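Sqt1 (Chaetomium thermophilum, PDB 4ZOY) probably acts as a dedicated chaperone that captures a nascent ribosomal protein during translation, through a WD40-repeat beta-propeller of eight blades. Local coordinates at residues 334-337 and 342-345; 394-399 and 404-409. One frame throughout, in Å; residues are numbered along the deposited sequence.

Contact 1: 334-337 and 342-345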
loop_
_atom_site.group_PDB
_atom_site.type_symbol
_atom_site.label_atom_id
_atom_site.label_comp_id
_atom_site.label_asym_id
_atom_site.label_seq_id
_atom_site.Cartn_x
_atom_site.Cartn_y
_atom_site.Cartn_z
ATOM N N LEU A 334 6.615 3.498 3.618
ATOM C CA LEU A 334 6.475 4.494 4.673
ATOM C C LEU A 334 5.116 4.329 5.322
ATOM O O LEU A 334 4.120 4.157 4.615
ATOM C CB LEU A 334 6.567 5.924 4.117
ATOM C CG LEU A 334 7.934 6.489 3.762
ATOM C CD1 LEU A 334 7.765 7.753 2.910
ATOM C CD2 LEU A 334 8.671 6.786 5.042
ATOM N N ALA A 335 5.066 4.408 6.646
ATOM C CA ALA A 335 3.779 4.390 7.340
ATOM C C ALA A 335 3.811 5.217 8.600
ATOM O O ALA A 335 4.712 5.079 9.433
ATOM C CB ALA A 335 3.378 2.964 7.664
ATOM N N PHE A 336 2.831 6.105 8.734
ATOM C CA PHE A 336 2.568 6.759 10.005
ATOM C C PHE A 336 1.725 5.856 10.892
ATOM O O PHE A 336 0.764 5.234 10.421
ATOM C CB PHE A 336 1.824 8.085 9.802
ATOM C CG PHE A 336 2.675 9.197 9.250
ATOM C CD1 PHE A 336 3.372 10.045 10.102
ATOM C CD2 PHE A 336 2.757 9.406 7.887
ATOM C CE1 PHE A 336 4.144 11.087 9.593
ATOM C CE2 PHE A 336 3.526 10.445 7.370
ATOM C CZ PHE A 336 4.213 11.287 8.229
ATOM N N SER A 337 2.065 5.786 12.169
ATOM C CA SER A 337 1.202 5.103 13.113
ATOM C C SER A 337 -0.131 5.825 13.199
ATOM O O SER A 337 -0.164 7.055 13.235
ATOM C CB SER A 337 1.850 5.037 14.489
ATOM O OG SER A 337 0.928 4.556 15.459
ATOM N N ILE A 342 4.706 8.300 15.706
ATOM C CA ILE A 342 5.872 7.730 15.043
ATOM C C ILE A 342 5.632 7.488 13.562
ATOM O O ILE A 342 4.492 7.309 13.108
ATOM C CB ILE A 342 6.331 6.392 15.692
ATOM C CG1 ILE A 342 5.204 5.352 15.656
ATOM C CG2 ILE A 342 6.833 6.612 17.136
ATOM C CD1 ILE A 342 5.612 3.998 16.234
ATOM N N LEU A 343 6.735 7.487 12.816
ATOM C CA LEU A 343 6.767 7.179 11.398
ATOM C C LEU A 343 7.762 6.051 11.191
ATOM O O LEU A 343 8.886 6.129 11.697
ATOM C CB LEU A 343 7.193 8.408 10.589
ATOM C CG LEU A 343 7.535 8.199 9.111
ATOM C CD1 LEU A 343 6.281 7.901 8.279
ATOM C CD2 LEU A 343 8.306 9.405 8.549
ATOM N N ALA A 344 7.353 5.005 10.469
ATOM C CA ALA A 344 8.232 3.879 10.136
ATOM C C ALA A 344 8.589 3.877 8.660
ATOM O O ALA A 344 7.747 4.146 7.800
ATOM C CB ALA A 344 7.560 2.555 10.508
ATOM N N ALA A 345 9.842 3.541 8.357
ATOM C CA ALA A 345 10.343 3.524 6.990
ATOM C C ALA A 345 11.090 2.221 6.714
ATOM O O ALA A 345 11.985 1.852 7.474
ATOM C CB ALA A 345 11.261 4.713 6.751
HETATM O O HOH W 1 1.955 8.920 13.186
#
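Leu-343 lays its CD1 methyl over one face of the Phe-336 ring, 3.7 Å from the ring centroid and 5° off the ring normal. All six ring carbons lie almost equally far from it, making this a well-centred CH-pi contact. The torsion of Leu-343 (chi1 169°) sets CG opposite its own nitrogen, and from there CD1 reaches back over the partner strand, coming within 3.4 Å of Ala-335 O. Beside this pair, Leu-334 sends CD2 to the CB of Ala-345 at 3.7 Å; the single methyl of an alanine lets the leucine branch come this close. This apolar face packs against strands 252-257 and 263-268 of the preceding blade, where Ala-256 and Ala-265 meet the bulky side chains.

The two strands form the hairpin of the first and second strands in a blade of a WD40 beta-propeller. On the other face Ala-335 and Ala-344 stand as a hydrogen-bonded pair, and their short side chains suit the close approach of the next blade, with Val-379 and Phe-381 resting on Ala-335. Ala-335 N donates a hydrogen bond to Ala-344 O at 2.9 Å, and Ala-344 N donates one back to Ala-335 O along a nearly straight line (175°).

Toward the turn, Ser-337 CB rests 3.6 Å from Ile-342 CG1, while Ser-337 N donates to Ile-342 O at 3.0 Å. A water in the plane of the Phe-336 ring, at its edge, lies within hydrogen-bonding distance of both Ser-337 O and Ile-342 O. Ser-337 OG is hydrogen-bonded to Gly-392 O and to Ala-340 N.

Contact 2: 394-399 and 404-409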
loop_
_atom_site.group_PDB
_atom_site.type_symbol
_atom_site.label_atom_id
_atom_site.label_comp_id
_atom_site.label_asym_id
_atom_site.label_seq_id
_atom_site.Cartn_x
_atom_site.Cartn_y
_atom_site.Cartn_z
ATOM N N LEU A 394 2.418 -1.451 17.083
ATOM C CA LEU A 394 2.713 -2.736 16.463
ATOM C C LEU A 394 2.788 -2.602 14.942
ATOM O O LEU A 394 1.835 -2.164 14.292
ATOM C CB LEU A 394 1.659 -3.767 16.867
ATOM C CG LEU A 394 1.798 -4.297 18.301
ATOM C CD1 LEU A 394 0.568 -5.097 18.691
ATOM C CD2 LEU A 394 3.064 -5.134 18.452
ATOM N N LEU A 395 3.931 -2.998 14.400
ATOM C CA LEU A 395 4.231 -2.846 12.978
ATOM C C LEU A 395 4.490 -4.201 12.354
ATOM O O LEU A 395 5.309 -4.978 12.860
ATOM C CB LEU A 395 5.456 -1.946 12.786
ATOM C CG LEU A 395 5.802 -1.615 11.330
ATOM C CD1 LEU A 395 4.953 -0.448 10.857
ATOM C CD2 LEU A 395 7.285 -1.304 11.181
ATOM N N THR A 396 3.804 -4.477 11.255
ATOM C CA THR A 396 4.069 -5.690 10.476
ATOM C C THR A 396 4.903 -5.342 9.258
ATOM O O THR A 396 4.652 -4.334 8.593
ATOM C CB THR A 396 2.769 -6.347 10.042
ATOM O OG1 THR A 396 1.957 -6.549 11.196
ATOM C CG2 THR A 396 3.022 -7.716 9.383
ATOM N N SER A 397 5.907 -6.171 8.973
ATOM C CA SER A 397 6.769 -5.939 7.820
ATOM C C SER A 397 6.952 -7.221 7.005
ATOM O O SER A 397 6.839 -8.331 7.543
ATOM C CB SER A 397 8.131 -5.403 8.253
ATOM O OG SER A 397 8.836 -6.364 9.020
ATOM N N CYS A 398 7.237 -7.080 5.714
ATOM C CA CYS A 398 7.612 -8.247 4.914
ATOM C C CYS A 398 8.799 -7.888 4.050
ATOM O O CYS A 398 9.050 -6.716 3.776
ATOM C CB CYS A 398 6.430 -8.743 4.066
ATOM S SG CYS A 398 6.014 -7.693 2.645
ATOM N N GLY A 399 9.551 -8.900 3.631
ATOM C CA GLY A 399 10.785 -8.639 2.926
ATOM C C GLY A 399 11.147 -9.695 1.917
ATOM O O GLY A 399 10.546 -10.776 1.855
ATOM N N VAL A 404 7.824 -12.670 7.099
ATOM C CA VAL A 404 6.955 -11.618 7.620
ATOM C C VAL A 404 7.262 -11.475 9.099
ATOM O O VAL A 404 7.410 -12.469 9.811
ATOM C CB VAL A 404 5.465 -11.945 7.417
ATOM C CG1 VAL A 404 4.587 -10.802 7.940
ATOM C CG2 VAL A 404 5.182 -12.219 5.957
ATOM N N ARG A 405 7.392 -10.240 9.569
ATOM C CA ARG A 405 7.714 -10.015 10.970
ATOM C C ARG A 405 6.783 -9.003 11.599
ATOM O O ARG A 405 6.171 -8.196 10.908
ATOM C CB ARG A 405 9.171 -9.560 11.123
ATOM C CG ARG A 405 10.178 -10.650 10.778
ATOM C CD ARG A 405 11.608 -10.335 11.184
ATOM N NE ARG A 405 12.417 -11.540 10.994
ATOM C CZ ARG A 405 13.065 -11.830 9.873
ATOM N NH1 ARG A 405 13.051 -10.991 8.847
ATOM N NH2 ARG A 405 13.741 -12.973 9.774
ATOM N N ARG A 406 6.666 -9.055 12.923
ATOM C CA ARG A 406 5.916 -8.017 13.601
ATOM C C ARG A 406 6.762 -7.474 14.730
ATOM O O ARG A 406 7.458 -8.224 15.432
ATOM C CB ARG A 406 4.589 -8.516 14.113
ATOM C CG ARG A 406 3.799 -7.347 14.693
ATOM C CD ARG A 406 2.413 -7.725 14.931
ATOM N NE ARG A 406 1.676 -7.988 13.709
ATOM C CZ ARG A 406 0.539 -8.671 13.687
ATOM N NH1 ARG A 406 0.064 -9.194 14.820
ATOM N NH2 ARG A 406 -0.120 -8.841 12.566
ATOM N N TRP A 407 6.699 -6.156 14.879
ATOM C CA TRP A 407 7.595 -5.409 15.737
ATOM C C TRP A 407 6.815 -4.586 16.736
ATOM O O TRP A 407 5.773 -4.011 16.403
ATOM C CB TRP A 407 8.479 -4.474 14.915
ATOM C CG TRP A 407 9.148 -5.132 13.760
ATOM C CD1 TRP A 407 8.670 -5.243 12.491
ATOM C CD2 TRP A 407 10.430 -5.757 13.770
ATOM N NE1 TRP A 407 9.580 -5.902 11.704
ATOM C CE2 TRP A 407 10.666 -6.238 12.469
ATOM C CE3 TRP A 407 11.395 -5.974 14.759
ATOM C CZ2 TRP A 407 11.830 -6.910 12.125
ATOM C CZ3 TRP A 407 12.552 -6.639 14.418
ATOM C CH2 TRP A 407 12.761 -7.099 13.113
ATOM N N ASP A 408 7.344 -4.546 17.952
ATOM C CA ASP A 408 6.889 -3.661 19.017
ATOM C C ASP A 408 7.795 -2.435 18.994
ATOM O O ASP A 408 8.983 -2.531 19.299
ATOM C CB ASP A 408 6.950 -4.422 20.356
ATOM C CG ASP A 408 6.797 -3.535 21.583
ATOM O OD1 ASP A 408 6.469 -2.336 21.485
ATOM O OD2 ASP A 408 7.007 -4.096 22.683
ATOM N N LEU A 409 7.236 -1.282 18.631
ATOM C CA LEU A 409 8.049 -0.089 18.403
ATOM C C LEU A 409 8.106 0.850 19.606
ATOM O O LEU A 409 8.527 1.994 19.469
ATOM C CB LEU A 409 7.531 0.682 17.182
ATOM C CG LEU A 409 7.537 -0.090 15.852
ATOM C CD1 LEU A 409 7.139 0.844 14.721
ATOM C CD2 LEU A 409 8.889 -0.738 15.567
#
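Trp-407 turns the edge of its indole to Ser-397, and NE1 donates to Ser-397 OG at 2.8 Å with the oxygen 2° out of the ring plane. With His-371, from the loop before the first strand, whose NE2 also bonds to OG, this gives the Trp-Ser-His part of the structural tetrad of WD40 blades; the serine stands on the second strand and the tryptophan on the third. Serine suits the place because one small hydroxyl can serve both rings. Its chi1 of 65° sets OG between the backbone nitrogen and carbonyl carbon, aimed at the indole. On the same face Leu-395 brings CB to 3.8 Å from Leu-409 CD1.

Thr-396 and Arg-406 stand side by side on the other face as a non-hydrogen-bonded pair. The arginine chain bends at chi3 (-67°), presenting the guanidinium edge to the threonine so that NE donates to Thr-396 OG1 at 2.9 Å. Arg-406 NH2 also donates to Gly-466 O, and Thr-396 OG1 bonds to Gln-462, linking the pair to the neighbouring blade. With a leucine in place of Arg-406, Thr-396 OG1 would probably keep only Gln-462 of these partners, and Gly-466 O would lose its bond from the guanidinium. The other branch of Thr-396, CG2, meets Val-404 CG1 at 3.7 Å. Reciprocal backbone bonds join the strands at Leu-395/Trp-407 and Ser-397/Arg-405, the shortest being Trp-407 N to Leu-395 O at 2.7 Å.

Overall arrangement
From the N terminus the chain passes through several blades before contact 1, where strand 331-336 turns back through residues 337-341 into strand 342-347. It then continues through strands 352-356 and 362-367 and enters the next blade at 376-381, before contact 2 closes the shorter turn 400-403 between strands 394-399 and 404-408. The two hairpins follow one another in series, neither nesting nor crossing. Their centres lie about 12 Å apart, and together they tie adjacent blades of the propeller to each other, since the blades meet directly: Ile-342 CD1 packs 3.8 Å from Leu-409 CD1, and Ala-344 CB lies 3.9 Å from Leu-395 CD2.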